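Local coordinates for protein glycoside hydrolase family 31 (Trueperella pyogenes, PDB 5I0F) that degrades cycloalternan, probably by a retaining glycosidase mechanism that passes through a covalent glycosyl-enzyme intermediate, at residues 288-293 / 555-560; 293-298 / 635-640; 406-411 / 445-450. One frame throughout, in Å; residues are numbered along the deposited sequence.

Contact 1: 288-293 / 555-560; sequences AEMPEW and ILYWGW
The side chain of Met290 lies over one face of the Tyr557 ring, and its CG does the touching: it is 3.7 Å from the centroid of the Tyr557 ring and 21° off the ring normal, a CH-pi contact displaced toward CZ. With CG set beside the backbone N (chi1 -74°) and a second bend at chi2, the chain carries SD above the same face but higher, 5.1 Å from the centroid of the Tyr557 ring, a distant Met-aromatic contact. CD2 of Leu556 covers the opposite face, so the ring is held between two aliphatic groups. Its phenol end is fixed as well. Tyr557 OH donates to Ala288 O over 2.7 Å, in the carbonyl plane and at a C=O...donor angle of 158°. A water completes the link, donating to Tyr557 OH at 2.9 Å while accepting from Met290 N at 2.9 Å. Two bonds therefore grip the hydroxyl, and the loop backbone is tied at both Ala288 and Met290. In the family 31 TIM barrel, this loop follows helix 273-284 and leads into the first barrel strand, 297-300; Tyr557 belongs to the segment that carries strand 558-561, with Leu527 of strand 527-529 and Thr640 of helix 617-646 packing alongside.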
loop_
_atom_site.group_PDB
_atom_site.type_symbol
_atom_site.label_atom_id
_atom_site.label_comp_id
_atom_site.label_asym_id
_atom_site.label_seq_id
_atom_site.Cartn_x
_atom_site.Cartn_y
_atom_site.Cartn_z
ATOM N N ALA A 288 -0.002 -4.559 17.937
ATOM C CA ALA A 288 0.203 -3.870 19.212
ATOM C C ALA A 288 -1.130 -3.618 19.924
ATOM O O ALA A 288 -2.168 -3.551 19.261
ATOM C CB ALA A 288 0.876 -2.522 18.909
ATOM N N GLU A 289 -1.101 -3.436 21.242
ATOM C CA GLU A 289 -2.264 -2.903 21.974
ATOM C C GLU A 289 -2.542 -1.448 21.534
ATOM O O GLU A 289 -1.602 -0.669 21.313
ATOM C CB GLU A 289 -2.036 -2.885 23.479
ATOM C CG GLU A 289 -1.827 -4.247 24.161
ATOM C CD GLU A 289 -0.536 -4.290 24.948
ATOM O OE1 GLU A 289 -0.525 -4.673 26.100
ATOM O OE2 GLU A 289 0.508 -3.940 24.375
ATOM N N MET A 290 -3.821 -1.090 21.443
ATOM C CA MET A 290 -4.229 0.258 21.011
ATOM C C MET A 290 -5.220 0.860 21.991
ATOM O O MET A 290 -5.909 0.137 22.687
ATOM C CB MET A 290 -4.837 0.210 19.605
ATOM C CG MET A 290 -3.825 0.012 18.494
ATOM S SD MET A 290 -2.812 1.497 18.262
ATOM C CE MET A 290 -1.368 0.842 17.478
ATOM N N PRO A 291 -5.287 2.207 22.050
ATOM C CA PRO A 291 -6.247 2.860 22.932
ATOM C C PRO A 291 -7.666 2.786 22.365
ATOM O O PRO A 291 -7.829 2.726 21.136
ATOM C CB PRO A 291 -5.748 4.292 22.973
ATOM C CG PRO A 291 -5.078 4.505 21.661
ATOM C CD PRO A 291 -4.562 3.174 21.201
ATOM N N GLU A 292 -8.665 2.808 23.237
ATOM C CA GLU A 292 -10.076 2.648 22.803
ATOM C C GLU A 292 -10.571 3.731 21.840
ATOM O O GLU A 292 -11.473 3.483 21.034
ATOM C CB GLU A 292 -11.042 2.532 23.992
ATOM C CG GLU A 292 -11.066 3.700 24.986
ATOM C CD GLU A 292 -11.810 4.946 24.498
ATOM O OE1 GLU A 292 -12.891 4.781 23.864
ATOM O OE2 GLU A 292 -11.338 6.100 24.770
ATOM N N TRP A 293 -9.986 4.926 21.915
ATOM C CA TRP A 293 -10.436 6.035 21.052
ATOM C C TRP A 293 -10.220 5.803 19.555
ATOM O O TRP A 293 -10.854 6.495 18.755
ATOM C CB TRP A 293 -9.852 7.400 21.476
ATOM C CG TRP A 293 -8.319 7.508 21.611
ATOM C CD1 TRP A 293 -7.602 7.436 22.779
ATOM C CD2 TRP A 293 -7.362 7.756 20.573
ATOM N NE1 TRP A 293 -6.263 7.616 22.523
ATOM C CE2 TRP A 293 -6.083 7.794 21.180
ATOM C CE3 TRP A 293 -7.454 7.953 19.189
ATOM C CZ2 TRP A 293 -4.917 8.034 20.458
ATOM C CZ3 TRP A 293 -6.274 8.194 18.465
ATOM C CH2 TRP A 293 -5.026 8.221 19.107
ATOM N N ILE A 555 -3.033 -7.911 9.506
ATOM C CA ILE A 555 -3.247 -6.468 9.572
ATOM C C ILE A 555 -4.596 -6.295 10.252
ATOM O O ILE A 555 -5.650 -6.408 9.606
ATOM C CB ILE A 555 -3.250 -5.815 8.176
ATOM C CG1 ILE A 555 -1.906 -6.004 7.466
ATOM C CG2 ILE A 555 -3.587 -4.326 8.266
ATOM C CD1 ILE A 555 -0.722 -5.342 8.139
ATOM N N LEU A 556 -4.558 -6.037 11.555
ATOM C CA LEU A 556 -5.745 -6.053 12.415
ATOM C C LEU A 556 -6.554 -4.758 12.358
ATOM O O LEU A 556 -7.783 -4.796 12.254
ATOM C CB LEU A 556 -5.311 -6.326 13.863
ATOM C CG LEU A 556 -6.349 -6.490 14.976
ATOM C CD1 LEU A 556 -7.201 -7.689 14.679
ATOM C CD2 LEU A 556 -5.683 -6.695 16.335
ATOM N N TYR A 557 -5.870 -3.622 12.469
ATOM C CA TYR A 557 -6.509 -2.323 12.618
ATOM C C TYR A 557 -6.622 -1.642 11.247
ATOM O O TYR A 557 -5.852 -0.730 10.910
ATOM C CB TYR A 557 -5.704 -1.458 13.600
ATOM C CG TYR A 557 -5.444 -2.055 14.966
ATOM C CD1 TYR A 557 -6.452 -2.111 15.914
ATOM C CD2 TYR A 557 -4.182 -2.524 15.324
ATOM C CE1 TYR A 557 -6.231 -2.654 17.181
ATOM C CE2 TYR A 557 -3.944 -3.069 16.577
ATOM C CZ TYR A 557 -4.961 -3.101 17.508
ATOM O OH TYR A 557 -4.772 -3.616 18.759
ATOM N N TRP A 558 -7.570 -2.116 10.460
ATOM C CA TRP A 558 -7.730 -1.736 9.089
ATOM C C TRP A 558 -8.984 -0.904 8.916
ATOM O O TRP A 558 -10.017 -1.174 9.528
ATOM C CB TRP A 558 -7.806 -2.989 8.222
ATOM C CG TRP A 558 -8.061 -2.744 6.775
ATOM C CD1 TRP A 558 -7.146 -2.691 5.786
ATOM C CD2 TRP A 558 -9.336 -2.532 6.159
ATOM N NE1 TRP A 558 -7.764 -2.445 4.576
ATOM C CE2 TRP A 558 -9.112 -2.348 4.782
ATOM C CE3 TRP A 558 -10.657 -2.502 6.641
ATOM C CZ2 TRP A 558 -10.151 -2.149 3.881
ATOM C CZ3 TRP A 558 -11.681 -2.277 5.747
ATOM C CH2 TRP A 558 -11.428 -2.105 4.380
ATOM N N GLY A 559 -8.906 0.075 8.038
ATOM C CA GLY A 559 -10.086 0.794 7.562
ATOM C C GLY A 559 -9.930 1.265 6.136
ATOM O O GLY A 559 -9.048 0.821 5.398
ATOM N N TRP A 560 -10.810 2.166 5.739
ATOM C CA TRP A 560 -10.874 2.648 4.355
ATOM C C TRP A 560 -11.623 3.985 4.340
ATOM O O TRP A 560 -12.265 4.364 5.324
ATOM C CB TRP A 560 -11.557 1.605 3.437
ATOM C CG TRP A 560 -13.056 1.385 3.721
ATOM C CD1 TRP A 560 -13.616 0.995 4.906
ATOM C CD2 TRP A 560 -14.157 1.555 2.800
ATOM N NE1 TRP A 560 -14.987 0.922 4.785
ATOM C CE2 TRP A 560 -15.345 1.255 3.506
ATOM C CE3 TRP A 560 -14.249 1.926 1.455
ATOM C CZ2 TRP A 560 -16.607 1.315 2.906
ATOM C CZ3 TRP A 560 -15.493 1.968 0.856
ATOM C CH2 TRP A 560 -16.662 1.676 1.592
HETATM O O HOH W 1 -5.813 -3.133 21.453
#

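Contact 2: 293-298 / 635-640; sequences WIFGLW and YLVAQT
Phe295 enters the contact with its CB already against Leu636, 3.9 Å from Leu636 CD1. From there the torsion places CG beside the backbone N (chi1 -66°), and the ring runs out along helix 617-646. At its root, CG and CD1 lie under Leu636 CB, which stands 4.0 Å from the centroid of the Phe295 ring and 13° off its normal: a CH-pi contact over the face. Ile294 CG1 covers the opposite face, over the ring centre, so the ring is sandwiched between aliphatic groups. On the other flank, CD2 meets Val637 CG2 at 4.0 Å, and at the tip CZ comes within 3.3 Å of Thr640 OG1, which approaches obliquely. That hydroxyl is engaged within its own helix, donating to Leu636 O at 2.8 Å, while Thr640 N reaches the same oxygen from the opposite face of its carbonyl plane. The short 3-10 turn leading into the barrel strand is thus seated on the long helix, and Arg629 of that helix also binds the carbonyl oxygen of Phe295. Across the two segments the chemistry is apolar packing; the hydroxyl nearest the ring spends its proton on the helix backbone, which is consistent with its burial beside the ring's CZ.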
loop_
_atom_site.group_PDB
_atom_site.type_symbol
_atom_site.label_atom_id
_atom_site.label_comp_id
_atom_site.label_asym_id
_atom_site.label_seq_id
_atom_site.Cartn_x
_atom_site.Cartn_y
_atom_site.Cartn_z
ATOM N N TRP A 293 -9.986 4.926 21.915
ATOM C CA TRP A 293 -10.436 6.035 21.052
ATOM C C TRP A 293 -10.220 5.803 19.555
ATOM O O TRP A 293 -10.854 6.495 18.755
ATOM C CB TRP A 293 -9.852 7.400 21.476
ATOM C CG TRP A 293 -8.319 7.508 21.611
ATOM C CD1 TRP A 293 -7.602 7.436 22.779
ATOM C CD2 TRP A 293 -7.362 7.756 20.573
ATOM N NE1 TRP A 293 -6.263 7.616 22.523
ATOM C CE2 TRP A 293 -6.083 7.794 21.180
ATOM C CE3 TRP A 293 -7.454 7.953 19.189
ATOM C CZ2 TRP A 293 -4.917 8.034 20.458
ATOM C CZ3 TRP A 293 -6.274 8.194 18.465
ATOM C CH2 TRP A 293 -5.026 8.221 19.107
ATOM N N ILE A 294 -9.381 4.837 19.160
ATOM C CA ILE A 294 -9.268 4.511 17.733
ATOM C C ILE A 294 -10.571 3.968 17.126
ATOM O O ILE A 294 -10.733 4.001 15.911
ATOM C CB ILE A 294 -8.080 3.588 17.372
ATOM C CG1 ILE A 294 -8.237 2.181 17.939
ATOM C CG2 ILE A 294 -6.754 4.225 17.801
ATOM C CD1 ILE A 294 -7.452 1.126 17.209
ATOM N N PHE A 295 -11.511 3.523 17.970
ATOM C CA PHE A 295 -12.736 2.887 17.506
ATOM C C PHE A 295 -13.931 3.798 17.305
ATOM O O PHE A 295 -14.994 3.323 16.872
ATOM C CB PHE A 295 -13.101 1.733 18.436
ATOM C CG PHE A 295 -12.113 0.611 18.396
ATOM C CD1 PHE A 295 -11.890 -0.082 17.219
ATOM C CD2 PHE A 295 -11.439 0.226 19.526
ATOM C CE1 PHE A 295 -10.979 -1.127 17.177
ATOM C CE2 PHE A 295 -10.523 -0.826 19.495
ATOM C CZ PHE A 295 -10.290 -1.489 18.319
ATOM N N GLY A 296 -13.790 5.091 17.606
ATOM C CA GLY A 296 -14.848 6.057 17.263
ATOM C C GLY A 296 -14.748 6.498 15.801
ATOM O O GLY A 296 -13.888 6.041 15.063
ATOM N N LEU A 297 -15.624 7.389 15.364
ATOM C CA LEU A 297 -15.545 7.887 13.983
ATOM C C LEU A 297 -14.320 8.795 13.793
ATOM O O LEU A 297 -14.046 9.695 14.620
ATOM C CB LEU A 297 -16.828 8.633 13.615
ATOM C CG LEU A 297 -16.906 9.243 12.214
ATOM C CD1 LEU A 297 -16.753 8.172 11.159
ATOM C CD2 LEU A 297 -18.235 9.961 12.054
ATOM N N TRP A 298 -13.588 8.544 12.713
ATOM C CA TRP A 298 -12.480 9.394 12.293
ATOM C C TRP A 298 -12.992 10.380 11.231
ATOM O O TRP A 298 -13.561 9.948 10.219
ATOM C CB TRP A 298 -11.357 8.580 11.663
ATOM C CG TRP A 298 -10.573 7.710 12.594
ATOM C CD1 TRP A 298 -11.056 6.893 13.578
ATOM C CD2 TRP A 298 -9.158 7.569 12.609
ATOM N NE1 TRP A 298 -10.022 6.249 14.214
ATOM C CE2 TRP A 298 -8.840 6.648 13.636
ATOM C CE3 TRP A 298 -8.128 8.125 11.850
ATOM C CZ2 TRP A 298 -7.524 6.285 13.938
ATOM C CZ3 TRP A 298 -6.803 7.758 12.137
ATOM C CH2 TRP A 298 -6.516 6.839 13.166
ATOM N N TYR A 635 -17.606 -3.890 22.518
ATOM C CA TYR A 635 -17.408 -5.103 21.723
ATOM C C TYR A 635 -16.087 -5.054 20.922
ATOM O O TYR A 635 -15.336 -6.030 20.903
ATOM C CB TYR A 635 -18.594 -5.310 20.767
ATOM C CG TYR A 635 -18.497 -6.580 19.948
ATOM C CD1 TYR A 635 -18.761 -7.838 20.520
ATOM C CD2 TYR A 635 -18.128 -6.536 18.599
ATOM C CE1 TYR A 635 -18.662 -9.006 19.771
ATOM C CE2 TYR A 635 -18.037 -7.697 17.846
ATOM C CZ TYR A 635 -18.290 -8.927 18.431
ATOM O OH TYR A 635 -18.165 -10.053 17.656
ATOM N N LEU A 636 -15.836 -3.938 20.252
ATOM C CA LEU A 636 -14.608 -3.773 19.474
ATOM C C LEU A 636 -13.371 -3.870 20.383
ATOM O O LEU A 636 -12.389 -4.535 20.036
ATOM C CB LEU A 636 -14.599 -2.438 18.732
ATOM C CG LEU A 636 -15.587 -2.275 17.580
ATOM C CD1 LEU A 636 -15.730 -0.824 17.153
ATOM C CD2 LEU A 636 -15.151 -3.115 16.391
ATOM N N VAL A 637 -13.428 -3.207 21.535
ATOM C CA VAL A 637 -12.326 -3.245 22.496
ATOM C C VAL A 637 -12.078 -4.686 22.997
ATOM O O VAL A 637 -10.921 -5.152 22.999
ATOM C CB VAL A 637 -12.570 -2.284 23.688
ATOM C CG1 VAL A 637 -11.588 -2.532 24.831
ATOM C CG2 VAL A 637 -12.460 -0.839 23.247
ATOM N N ALA A 638 -13.135 -5.385 23.411
ATOM C CA ALA A 638 -12.972 -6.740 23.957
ATOM C C ALA A 638 -12.522 -7.750 22.880
ATOM O O ALA A 638 -11.634 -8.580 23.136
ATOM C CB ALA A 638 -14.240 -7.220 24.641
ATOM N N GLN A 639 -13.118 -7.673 21.692
ATOM C CA GLN A 639 -12.791 -8.626 20.627
ATOM C C GLN A 639 -11.359 -8.418 20.111
ATOM O O GLN A 639 -10.659 -9.397 19.821
ATOM C CB GLN A 639 -13.782 -8.533 19.475
ATOM C CG GLN A 639 -15.177 -9.029 19.840
ATOM C CD GLN A 639 -15.181 -10.511 20.165
ATOM O OE1 GLN A 639 -14.585 -11.318 19.444
ATOM N NE2 GLN A 639 -15.847 -10.876 21.244
ATOM N N THR A 640 -10.940 -7.158 20.032
ATOM C CA THR A 640 -9.542 -6.831 19.715
ATOM C C THR A 640 -8.557 -7.414 20.734
ATOM O O THR A 640 -7.552 -8.021 20.358
ATOM C CB THR A 640 -9.340 -5.321 19.601
ATOM O OG1 THR A 640 -10.101 -4.826 18.499
ATOM C CG2 THR A 640 -7.861 -4.979 19.397
#

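Contact 3: 406-411 / 445-450; sequences GNALIA and RQWWTE
Trp447 brings the six-membered part of its indole up to the backbone of helix 406-411 at Ala408 and Leu409, meeting it obliquely, in an antiparallel helix pair of the family 31 TIM-barrel domain. The short axes run at 167° to each other and stay 11.3 Å apart at closest approach, a wide separation bridged by large aromatic side chains. Packing is tight where Trp447 lands: CH2 is 3.5 Å from Leu409 N, and CZ2 is 3.6 Å from Ala408 O. The indole reaches this far because its CG is anti to the backbone N (chi1 -164°), which carries the ring out toward the other helix. Next to it Ala408 offers just a methyl, CB lying 3.9 Å from Trp447 CZ2, while Leu409 CD1 closes on Trp447 CZ3 at 3.7 Å. The outer side is looser: Trp447 and Ala408 both remain partly exposed, whereas Leu409 and Trp448 are buried. Toward that buried side the two leucine methyls divide their work, CD1 serving Trp447 and CD2 turning to Trp448. The indole of Trp448 has partners beyond the pair as well: NE1 hydrogen-bonds to Tyr500 OH, and Arg452 makes a cation-pi contact with the ring system. Across the helix pair, Trp448 CZ3 meets Leu409 CD2 at 3.9 Å.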
loop_
_atom_site.group_PDB
_atom_site.type_symbol
_atom_site.label_atom_id
_atom_site.label_comp_id
_atom_site.label_asym_id
_atom_site.label_seq_id
_atom_site.Cartn_x
_atom_site.Cartn_y
_atom_site.Cartn_z
ATOM N N GLY A 406 16.698 20.108 3.954
ATOM C CA GLY A 406 17.201 19.133 2.968
ATOM C C GLY A 406 18.713 19.018 2.956
ATOM O O GLY A 406 19.249 17.919 2.867
ATOM N N ASN A 407 19.405 20.150 3.078
ATOM C CA ASN A 407 20.877 20.123 3.172
ATOM C C ASN A 407 21.350 19.398 4.424
ATOM O O ASN A 407 22.305 18.671 4.366
ATOM C CB ASN A 407 21.454 21.527 3.134
ATOM C CG ASN A 407 21.503 22.099 1.729
ATOM O OD1 ASN A 407 21.275 21.399 0.741
ATOM N ND2 ASN A 407 21.849 23.375 1.634
ATOM N N ALA A 408 20.647 19.590 5.545
ATOM C CA ALA A 408 20.981 18.909 6.799
ATOM C C ALA A 408 20.692 17.400 6.716
ATOM O O ALA A 408 21.463 16.588 7.210
ATOM C CB ALA A 408 20.237 19.546 7.970
ATOM N N LEU A 409 19.602 17.030 6.047
ATOM C CA LEU A 409 19.307 15.627 5.795
ATOM C C LEU A 409 20.449 14.953 5.015
ATOM O O LEU A 409 20.996 13.931 5.443
ATOM C CB LEU A 409 17.974 15.498 5.043
ATOM C CG LEU A 409 17.573 14.093 4.609
ATOM C CD1 LEU A 409 17.490 13.146 5.796
ATOM C CD2 LEU A 409 16.256 14.129 3.848
ATOM N N ILE A 410 20.825 15.541 3.883
ATOM C CA ILE A 410 21.923 14.994 3.085
ATOM C C ILE A 410 23.178 14.961 3.933
ATOM O O ILE A 410 23.865 13.937 3.994
ATOM C CB ILE A 410 22.196 15.797 1.788
ATOM C CG1 ILE A 410 20.999 15.697 0.824
ATOM C CG2 ILE A 410 23.473 15.294 1.095
ATOM C CD1 ILE A 410 20.966 16.796 -0.221
ATOM N N ALA A 411 23.468 16.076 4.606
ATOM C CA ALA A 411 24.726 16.185 5.332
ATOM C C ALA A 411 24.802 15.156 6.466
ATOM O O ALA A 411 25.890 14.692 6.784
ATOM C CB ALA A 411 24.958 17.611 5.840
ATOM N N ARG A 445 16.221 6.801 11.601
ATOM C CA ARG A 445 14.853 6.981 12.071
ATOM C C ARG A 445 14.782 8.113 13.103
ATOM O O ARG A 445 13.870 8.964 13.063
ATOM C CB ARG A 445 14.291 5.688 12.658
ATOM C CG ARG A 445 14.082 4.597 11.615
ATOM C CD ARG A 445 13.322 3.402 12.164
ATOM N NE ARG A 445 14.067 2.627 13.162
ATOM C CZ ARG A 445 14.885 1.600 12.905
ATOM N NH1 ARG A 445 15.475 0.990 13.907
ATOM N NH2 ARG A 445 15.133 1.184 11.673
ATOM N N GLN A 446 15.755 8.136 14.009
ATOM C CA GLN A 446 15.813 9.187 15.022
ATOM C C GLN A 446 16.057 10.574 14.434
ATOM O O GLN A 446 15.398 11.532 14.874
ATOM C CB GLN A 446 16.782 8.849 16.157
ATOM C CG GLN A 446 16.097 7.823 17.058
ATOM C CD GLN A 446 16.864 7.408 18.278
ATOM O OE1 GLN A 446 17.907 7.973 18.603
ATOM N NE2 GLN A 446 16.334 6.412 18.985
ATOM N N TRP A 447 16.942 10.669 13.442
ATOM C CA TRP A 447 17.234 11.947 12.804
ATOM C C TRP A 447 15.970 12.530 12.169
ATOM O O TRP A 447 15.651 13.693 12.360
ATOM C CB TRP A 447 18.362 11.825 11.756
ATOM C CG TRP A 447 18.898 13.159 11.392
ATOM C CD1 TRP A 447 20.011 13.762 11.903
ATOM C CD2 TRP A 447 18.323 14.088 10.473
ATOM N NE1 TRP A 447 20.173 15.011 11.347
ATOM C CE2 TRP A 447 19.145 15.240 10.475
ATOM C CE3 TRP A 447 17.192 14.063 9.646
ATOM C CZ2 TRP A 447 18.881 16.341 9.684
ATOM C CZ3 TRP A 447 16.916 15.168 8.872
ATOM C CH2 TRP A 447 17.757 16.302 8.901
ATOM N N TRP A 448 15.273 11.718 11.391
ATOM C CA TRP A 448 14.070 12.155 10.713
ATOM C C TRP A 448 12.962 12.544 11.697
ATOM O O TRP A 448 12.354 13.613 11.557
ATOM C CB TRP A 448 13.570 11.027 9.798
ATOM C CG TRP A 448 12.390 11.417 8.961
ATOM C CD1 TRP A 448 11.096 11.004 9.119
ATOM C CD2 TRP A 448 12.392 12.302 7.837
ATOM N NE1 TRP A 448 10.301 11.565 8.157
ATOM C CE2 TRP A 448 11.072 12.356 7.349
ATOM C CE3 TRP A 448 13.381 13.038 7.186
ATOM C CZ2 TRP A 448 10.713 13.123 6.253
ATOM C CZ3 TRP A 448 13.025 13.823 6.096
ATOM C CH2 TRP A 448 11.695 13.834 5.625
ATOM N N THR A 449 12.714 11.702 12.696
ATOM C CA THR A 449 11.608 11.949 13.621
ATOM C C THR A 449 11.913 13.046 14.662
ATOM O O THR A 449 10.999 13.667 15.177
ATOM C CB THR A 449 11.163 10.663 14.338
ATOM O OG1 THR A 449 12.289 10.064 14.985
ATOM C CG2 THR A 449 10.550 9.685 13.333
ATOM N N GLU A 450 13.179 13.290 14.967
ATOM C CA GLU A 450 13.539 14.342 15.909
ATOM C C GLU A 450 13.066 15.709 15.399
ATOM O O GLU A 450 12.653 16.555 16.180
ATOM C CB GLU A 450 15.050 14.350 16.151
ATOM C CG GLU A 450 15.497 15.221 17.303
ATOM C CD GLU A 450 14.929 14.823 18.665
ATOM O OE1 GLU A 450 14.564 13.654 18.895
ATOM O OE2 GLU A 450 14.858 15.724 19.535
#

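Contacts 1 and 2 form one continuous patch: their centres are 7 Å apart and they share Trp293. Tyr557 OH lies 3.4 Å from Thr640 CG2, and Tyr557 CD1 is 3.6 Å from Ile294 CD1, so Tyr557 packs on both the helix and the turn of contact 2. Their segments alternate along the chain, and the stretch leading to strand 297-300 meets both the segment of strand 558-561 and helix 617-646. Contact 3 is nested inside both loops but stands apart, its centre 29 Å from that of contact 1 and 35 Å from that of contact 2. The Trp448 side chain of contact 3 is about 12 Å from a bound glucose unit, too far for direct binding.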